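Local atomic coordinates of alpha-fucosidase (Bifidobacterium bifidum, PDB entry 2EAB), a protein that acts as a 1,2-alpha-L-fucosidase, probably removing fucose from glycans by hydrolysis, this chain being the catalytic part of a longer protein. Residues A848-A853 against D877-L882; T693-E698 against S785-T790; R456-V461 against G480-T485. One frame throughout, in Å; residues are numbered along the deposited sequence.

Contact 1: residues A848-A853 against D877-L882; sequences AVKITA and DGASLL
Val849 and Leu882 face each other as an antiparallel hydrogen-bonded pair, and each gives and takes one backbone bond: Val849 N to Leu882 O is 2.8 Å and Leu882 N to Val849 O is 2.9 Å. Both carbonyl oxygens also receive a CA-H. Ala848 CA comes to 3.3 Å from Leu882 O, and Leu881 CA to 3.2 Å from Val849 O. Each oxygen is therefore approached by an N-H and a C-H from the opposing strand.

Side chains pack beside this pair. Leu881, its CG anti to the carbonyl carbon (chi1 -49°), splays its two methyls over alternate residues of strand 847-851, Ala848 and Lys850. CD2 presses on Lys850 CB at 3.5 Å, tighter than a usual van der Waals contact, while CD1 lies 4.0 Å from Ala848 CB. The extended Lys850 chain crosses the leucine obliquely and runs on until its CE passes 4.2 Å from Ala879 CB.

Both strands belong to a five-stranded mixed sheet in the family 95 C-terminal domain, with 847-851 inside it between the parallel strand 799-801 and the antiparallel strand 880-884. The axes of strands 848-851 and 880-882 run at 132° to each other, and the direct backbone bonds end with the Val849-Leu882 pair. Beyond it a water takes over, accepting from Ile851 N and donating to Ser880 O at 2.7 Å, thereby satisfying two polar groups that no longer reach each other.

Further out, Thr799 and Ile801 bond to the far backbone edge of Lys850, and Ser880 OG pairs with Thr874 OG1. Leu882 packs on Tyr859 and Val861 of a second sheet, whereas Leu881, on the other face, rests against Tyr798 and Val873.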
# COMPACT_ATOMS: atom_id res chain seq x y z
N ALA A 848 -26.78 9.13 2.96
CA ALA A 848 -27.26 9.30 1.60
C ALA A 848 -26.82 8.05 0.87
O ALA A 848 -25.62 7.83 0.68
CB ALA A 848 -26.68 10.56 0.97
N VAL A 849 -27.79 7.21 0.52
CA VAL A 849 -27.50 5.85 0.07
C VAL A 849 -28.05 5.57 -1.32
O VAL A 849 -29.26 5.67 -1.55
CB VAL A 849 -28.06 4.81 1.08
CG1 VAL A 849 -27.68 3.40 0.66
CG2 VAL A 849 -27.57 5.09 2.49
N LYS A 850 -27.15 5.24 -2.24
CA LYS A 850 -27.51 4.72 -3.56
C LYS A 850 -27.44 3.21 -3.48
O LYS A 850 -26.54 2.65 -2.86
CB LYS A 850 -26.52 5.21 -4.62
CG LYS A 850 -26.94 4.90 -6.05
CD LYS A 850 -25.95 5.44 -7.07
CE LYS A 850 -26.41 5.11 -8.49
NZ LYS A 850 -25.46 5.63 -9.51
N ILE A 851 -28.40 2.54 -4.11
CA ILE A 851 -28.34 1.09 -4.24
C ILE A 851 -28.31 0.80 -5.74
O ILE A 851 -29.35 0.82 -6.41
CB ILE A 851 -29.49 0.36 -3.50
CG1 ILE A 851 -29.44 0.68 -2.00
CG2 ILE A 851 -29.40 -1.15 -3.73
CD1 ILE A 851 -30.62 0.17 -1.20
N THR A 852 -27.11 0.61 -6.27
CA THR A 852 -26.95 0.46 -7.71
C THR A 852 -27.61 -0.83 -8.19
O THR A 852 -28.29 -0.85 -9.22
CB THR A 852 -25.47 0.54 -8.10
OG1 THR A 852 -25.00 1.86 -7.83
CG2 THR A 852 -25.28 0.26 -9.58
N ALA A 853 -27.40 -1.91 -7.44
CA ALA A 853 -28.01 -3.19 -7.74
C ALA A 853 -29.37 -3.29 -7.04
O ALA A 853 -29.51 -3.99 -6.03
CB ALA A 853 -27.08 -4.32 -7.34
N ASP A 877 -30.83 11.57 -14.53
CA ASP A 877 -30.85 10.27 -15.21
C ASP A 877 -31.61 9.19 -14.45
O ASP A 877 -31.49 8.00 -14.77
CB ASP A 877 -29.45 9.80 -15.57
CG ASP A 877 -29.47 8.72 -16.66
OD1 ASP A 877 -30.28 8.84 -17.61
OD2 ASP A 877 -28.69 7.76 -16.55
N GLY A 878 -32.41 9.59 -13.47
CA GLY A 878 -33.29 8.66 -12.77
C GLY A 878 -32.64 7.80 -11.70
O GLY A 878 -33.24 6.83 -11.25
N ALA A 879 -31.41 8.13 -11.30
CA ALA A 879 -30.78 7.47 -10.16
C ALA A 879 -31.29 8.12 -8.88
O ALA A 879 -31.49 9.33 -8.84
CB ALA A 879 -29.26 7.57 -10.24
N SER A 880 -31.50 7.31 -7.84
CA SER A 880 -32.05 7.80 -6.58
C SER A 880 -31.18 7.48 -5.37
O SER A 880 -30.46 6.48 -5.35
CB SER A 880 -33.45 7.23 -6.34
OG SER A 880 -34.40 7.79 -7.23
N LEU A 881 -31.26 8.36 -4.37
CA LEU A 881 -30.70 8.10 -3.05
C LEU A 881 -31.80 8.11 -2.00
O LEU A 881 -32.79 8.83 -2.12
CB LEU A 881 -29.68 9.17 -2.65
CG LEU A 881 -28.55 9.60 -3.57
CD1 LEU A 881 -27.72 10.64 -2.86
CD2 LEU A 881 -27.69 8.43 -3.99
N LEU A 882 -31.59 7.30 -0.96
CA LEU A 882 -32.31 7.43 0.30
C LEU A 882 -31.50 8.32 1.22
O LEU A 882 -30.31 8.07 1.45
CB LEU A 882 -32.48 6.06 0.95
CG LEU A 882 -33.52 5.14 0.32
CD1 LEU A 882 -33.24 3.69 0.69
CD2 LEU A 882 -34.93 5.54 0.74
O HOH W 1 -30.17 3.86 -6.00

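Contact 2: residues T693-E698 against S785-T790; sequences TIDNSE and STFTDT
Ser785 meets the carboxylate of Asp695 on the anti side, not the syn: its OG donates to Asp695 OD2 over a short 2.6 Å, from 28° out of the carboxylate plane. That hydroxyl also sits 3.0 Å from Thr693 OG1, so three side chains converge on a small polar knot. Tyr798 OH supplies a second bond to the same OD2. The other oxygen, OD1, accepts from a water at 2.8 Å, and the same water takes the N-H of Thr788. With donors on both its oxygens, the aspartate is likely to stay ionised.

What presents the carboxylate is a type I beta turn from Thr693 to Asn696, reinforced by an ST turn. Thr693 OG1, held between its backbone N and carbonyl carbon (chi1 74°), accepts from Asp695 N at 3.2 Å. Asn696 then serves as N-cap of helix 697-711, its OD1 receiving the N-H of Tyr699. Facing this corner of the catalytic domain is strand 786-788, half of a two-stranded hairpin with 794-796.

Losing the Asp695 carboxylate to an alanine here is likely to leave the Ser785 and Tyr798 hydroxyls without their shared acceptor, and the water at Thr788 N without the oxygen it donates to. A second water spans Thr693 OG1 and Thr786 O, donating to the carbonyl at 2.9 Å. Asp695 OD1 stands 3.7 Å from Phe787 CD1, the carboxylate turned 80° to the ring. Thr693 lies beside Asp690, a calcium ligand in another structure of this protein, though that ion is absent here.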
# COMPACT_ATOMS: atom_id res chain seq x y z
N THR A 693 -16.47 10.55 -12.24
CA THR A 693 -17.34 9.66 -11.48
C THR A 693 -18.57 9.26 -12.28
O THR A 693 -18.89 9.86 -13.31
CB THR A 693 -17.85 10.31 -10.18
OG1 THR A 693 -18.85 11.28 -10.50
CG2 THR A 693 -16.72 10.98 -9.38
N ILE A 694 -19.25 8.24 -11.76
CA ILE A 694 -20.47 7.73 -12.36
C ILE A 694 -21.55 8.82 -12.50
O ILE A 694 -22.44 8.72 -13.36
CB ILE A 694 -20.98 6.49 -11.56
CG1 ILE A 694 -22.01 5.68 -12.36
CG2 ILE A 694 -21.50 6.89 -10.17
CD1 ILE A 694 -21.44 4.95 -13.56
N ASP A 695 -21.46 9.87 -11.69
CA ASP A 695 -22.42 10.97 -11.73
C ASP A 695 -22.19 11.98 -12.85
O ASP A 695 -22.97 12.91 -13.02
CB ASP A 695 -22.47 11.67 -10.37
CG ASP A 695 -22.95 10.75 -9.29
OD1 ASP A 695 -24.18 10.69 -9.08
OD2 ASP A 695 -22.11 10.03 -8.69
N ASN A 696 -21.11 11.79 -13.60
CA ASN A 696 -20.80 12.65 -14.74
C ASN A 696 -20.59 11.79 -15.97
O ASN A 696 -19.48 11.34 -16.25
CB ASN A 696 -19.56 13.49 -14.43
CG ASN A 696 -19.20 14.46 -15.55
OD1 ASN A 696 -19.64 14.33 -16.69
ND2 ASN A 696 -18.36 15.44 -15.22
N SER A 697 -21.67 11.56 -16.71
CA SER A 697 -21.64 10.66 -17.86
C SER A 697 -20.69 11.11 -18.97
O SER A 697 -20.06 10.28 -19.61
CB SER A 697 -23.03 10.44 -18.43
OG SER A 697 -23.79 9.65 -17.53
N GLU A 698 -20.59 12.42 -19.18
CA GLU A 698 -19.68 12.94 -20.21
C GLU A 698 -18.25 12.48 -19.94
O GLU A 698 -17.58 11.93 -20.82
CB GLU A 698 -19.74 14.47 -20.29
CG GLU A 698 -18.89 15.05 -21.43
CD GLU A 698 -18.69 16.55 -21.36
OE1 GLU A 698 -18.80 17.14 -20.26
OE2 GLU A 698 -18.41 17.16 -22.42
N SER A 785 -18.08 9.60 -4.59
CA SER A 785 -18.70 10.50 -5.55
C SER A 785 -19.64 11.51 -4.91
O SER A 785 -19.91 11.45 -3.71
CB SER A 785 -19.41 9.70 -6.65
OG SER A 785 -19.72 10.55 -7.74
N THR A 786 -20.10 12.46 -5.73
CA THR A 786 -21.07 13.46 -5.32
C THR A 786 -22.28 13.37 -6.25
O THR A 786 -22.14 13.39 -7.48
CB THR A 786 -20.45 14.87 -5.36
OG1 THR A 786 -19.43 14.96 -4.37
CG2 THR A 786 -21.50 15.95 -5.09
N PHE A 787 -23.45 13.26 -5.64
CA PHE A 787 -24.74 13.14 -6.33
C PHE A 787 -25.38 14.52 -6.37
O PHE A 787 -25.31 15.28 -5.39
CB PHE A 787 -25.61 12.19 -5.51
CG PHE A 787 -26.94 11.84 -6.13
CD1 PHE A 787 -27.10 10.68 -6.88
CD2 PHE A 787 -28.07 12.63 -5.88
CE1 PHE A 787 -28.34 10.34 -7.40
CE2 PHE A 787 -29.31 12.29 -6.39
CZ PHE A 787 -29.45 11.14 -7.15
N THR A 788 -26.00 14.85 -7.49
CA THR A 788 -26.74 16.10 -7.61
C THR A 788 -28.17 15.79 -8.03
O THR A 788 -28.39 15.27 -9.12
CB THR A 788 -26.10 17.06 -8.64
OG1 THR A 788 -24.73 17.27 -8.30
CG2 THR A 788 -26.82 18.40 -8.66
N ASP A 789 -29.14 16.10 -7.17
CA ASP A 789 -30.52 15.84 -7.54
C ASP A 789 -31.02 16.91 -8.52
O ASP A 789 -30.32 17.88 -8.78
CB ASP A 789 -31.45 15.63 -6.32
CG ASP A 789 -31.73 16.89 -5.52
OD1 ASP A 789 -31.60 18.02 -6.04
OD2 ASP A 789 -32.12 16.74 -4.34
N THR A 790 -32.21 16.72 -9.08
CA THR A 790 -32.69 17.64 -10.12
C THR A 790 -32.99 19.05 -9.59
O THR A 790 -33.08 20.00 -10.37
CB THR A 790 -33.91 17.10 -10.87
OG1 THR A 790 -34.96 16.85 -9.94
CG2 THR A 790 -33.58 15.82 -11.63
O HOH W 2 -19.59 13.42 -8.92
O HOH W 3 -25.93 12.77 -9.58

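Contact 3: residues R456-V461 against G480-T485; sequences RVTAKV and GYMAHT
Both Thr458 and Met482 place a branch anti to the backbone N, CG2 of the threonine and CG of the methionine (chi1 -178°), and these branches bring the two side chains across each other at about a right angle. With chi2 also extended (-173°), Met482 SD settles 3.8 Å from Thr458 CG2; the bend at chi3 then turns only the terminal methyl. The contact lays an irregular loop over helix 452-463 in the catalytic domain, which belongs by family to the six-hairpin, (alpha/alpha)6-barrel glycosidases.

Packing does the work here. Ala459 turns its methyl into the loop, where CB touches Met482 CB at 4.1 Å and comes within 3.3 Å of Gly480 O. That same carbonyl oxygen is approached by Arg456 CG, also at 3.3 Å, and takes a CA-H contact from Arg456 CA at 3.5 Å. Three helix carbons thus crowd against Gly480 O. At the backbone angles of Gly480 a CB would probably be jammed against the preceding carbonyl oxygen, which fits the glycine here.

Beyond this the polar ends find partners further off. The extended Arg456 chain carries its guanidinium to Glu537, a salt bridge, and to the carbonyls of Thr473 and Pro474. Tyr481 leads its ring away from residues 456-461, against Val452 at the start of the helix and Val508 and Leu512 of helix 507-520, its OH bonded to Leu534 O. Met482 is also tied through its backbone to Gly455. Thr458 OG1 bonds to Asn94 OD1 and to the hydroxyl of Thr493, whose carbonyl accepts from His484 ND1. Thr458 CG2 meets the edge of the His484 imidazole, near the ring plane, 4.2 Å from CE1.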
# COMPACT_ATOMS: atom_id res chain seq x y z
N ARG A 456 11.71 19.94 2.53
CA ARG A 456 11.92 21.39 2.48
C ARG A 456 13.27 21.72 1.85
O ARG A 456 13.42 22.76 1.20
CB ARG A 456 11.78 22.01 3.87
CG ARG A 456 10.33 22.16 4.32
CD ARG A 456 10.26 22.52 5.78
NE ARG A 456 8.89 22.77 6.22
CZ ARG A 456 8.55 23.01 7.48
NH1 ARG A 456 9.47 23.05 8.44
NH2 ARG A 456 7.28 23.23 7.79
N VAL A 457 14.26 20.85 2.05
CA VAL A 457 15.56 21.01 1.40
C VAL A 457 15.40 20.85 -0.11
O VAL A 457 15.87 21.68 -0.88
CB VAL A 457 16.61 20.00 1.93
CG1 VAL A 457 17.97 20.22 1.28
CG2 VAL A 457 16.74 20.09 3.45
N THR A 458 14.69 19.80 -0.53
CA THR A 458 14.43 19.56 -1.94
C THR A 458 13.64 20.71 -2.57
O THR A 458 13.94 21.15 -3.68
CB THR A 458 13.69 18.23 -2.12
OG1 THR A 458 14.48 17.19 -1.51
CG2 THR A 458 13.49 17.89 -3.58
N ALA A 459 12.62 21.19 -1.86
CA ALA A 459 11.81 22.31 -2.34
C ALA A 459 12.65 23.56 -2.56
O ALA A 459 12.45 24.28 -3.54
CB ALA A 459 10.67 22.60 -1.38
N LYS A 460 13.60 23.81 -1.67
CA LYS A 460 14.49 24.95 -1.83
C LYS A 460 15.40 24.79 -3.06
O LYS A 460 15.51 25.69 -3.88
CB LYS A 460 15.33 25.15 -0.56
CG LYS A 460 16.33 26.30 -0.68
CD LYS A 460 17.10 26.55 0.60
CE LYS A 460 18.25 25.58 0.76
NZ LYS A 460 19.26 25.68 -0.34
N VAL A 461 16.03 23.63 -3.17
CA VAL A 461 17.00 23.38 -4.24
C VAL A 461 16.37 23.39 -5.63
O VAL A 461 16.89 24.02 -6.55
CB VAL A 461 17.76 22.06 -4.00
CG1 VAL A 461 18.60 21.66 -5.22
CG2 VAL A 461 18.63 22.18 -2.75
N GLY A 480 6.98 24.78 1.74
CA GLY A 480 6.71 23.61 0.93
C GLY A 480 7.73 22.51 1.08
O GLY A 480 8.89 22.76 1.41
N TYR A 481 7.28 21.29 0.83
CA TYR A 481 8.14 20.12 0.85
C TYR A 481 7.92 19.35 -0.45
O TYR A 481 6.79 19.18 -0.91
CB TYR A 481 7.89 19.25 2.10
CG TYR A 481 6.44 18.88 2.33
CD1 TYR A 481 5.98 17.60 2.03
CD2 TYR A 481 5.53 19.81 2.84
CE1 TYR A 481 4.65 17.26 2.23
CE2 TYR A 481 4.20 19.48 3.04
CZ TYR A 481 3.77 18.20 2.73
OH TYR A 481 2.45 17.86 2.92
N MET A 482 9.02 18.94 -1.05
CA MET A 482 9.01 18.28 -2.34
C MET A 482 9.67 16.91 -2.21
O MET A 482 10.69 16.77 -1.55
CB MET A 482 9.78 19.14 -3.36
CG MET A 482 9.80 18.58 -4.76
SD MET A 482 10.88 19.52 -5.85
CE MET A 482 9.71 20.27 -7.00
N ALA A 483 9.05 15.91 -2.82
CA ALA A 483 9.61 14.57 -2.91
C ALA A 483 9.14 13.95 -4.22
O ALA A 483 8.21 14.45 -4.85
CB ALA A 483 9.22 13.71 -1.72
N HIS A 484 9.78 12.85 -4.60
CA HIS A 484 9.59 12.29 -5.92
C HIS A 484 9.19 10.80 -5.85
O HIS A 484 8.42 10.43 -4.96
CB HIS A 484 10.84 12.60 -6.74
CG HIS A 484 10.95 14.05 -7.07
ND1 HIS A 484 11.56 14.99 -6.26
CD2 HIS A 484 10.47 14.73 -8.14
CE1 HIS A 484 11.45 16.19 -6.83
NE2 HIS A 484 10.80 16.05 -7.97
N THR A 485 9.63 9.98 -6.80
CA THR A 485 9.20 8.58 -6.84
C THR A 485 9.93 7.70 -5.83
O THR A 485 9.32 7.09 -4.95
CB THR A 485 9.32 7.97 -8.27
OG1 THR A 485 8.40 8.63 -9.15
CG2 THR A 485 9.01 6.49 -8.25

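Going from the N terminus, contact 3 comes first: 18 residues separate 456-461 from 480-485, the loop that returns over helix 452-463, a local closure within the catalytic domain. Contact 2 closes a much longer excursion of 86 residues, largely helical, bringing the turn ahead of helix 697-711 to strand 786-788. Contact 1 follows, with 23 residues between its segments in the C-terminal domain. The three lie in series, none nested or crossed. Contacts 1 and 2 touch, their centres 11 Å apart: Phe787 CG is 3.6 Å from Leu881 CD1, joining hairpin to sheet. Contact 3 stands apart, its nearest atoms about 23 Å from those of contact 2.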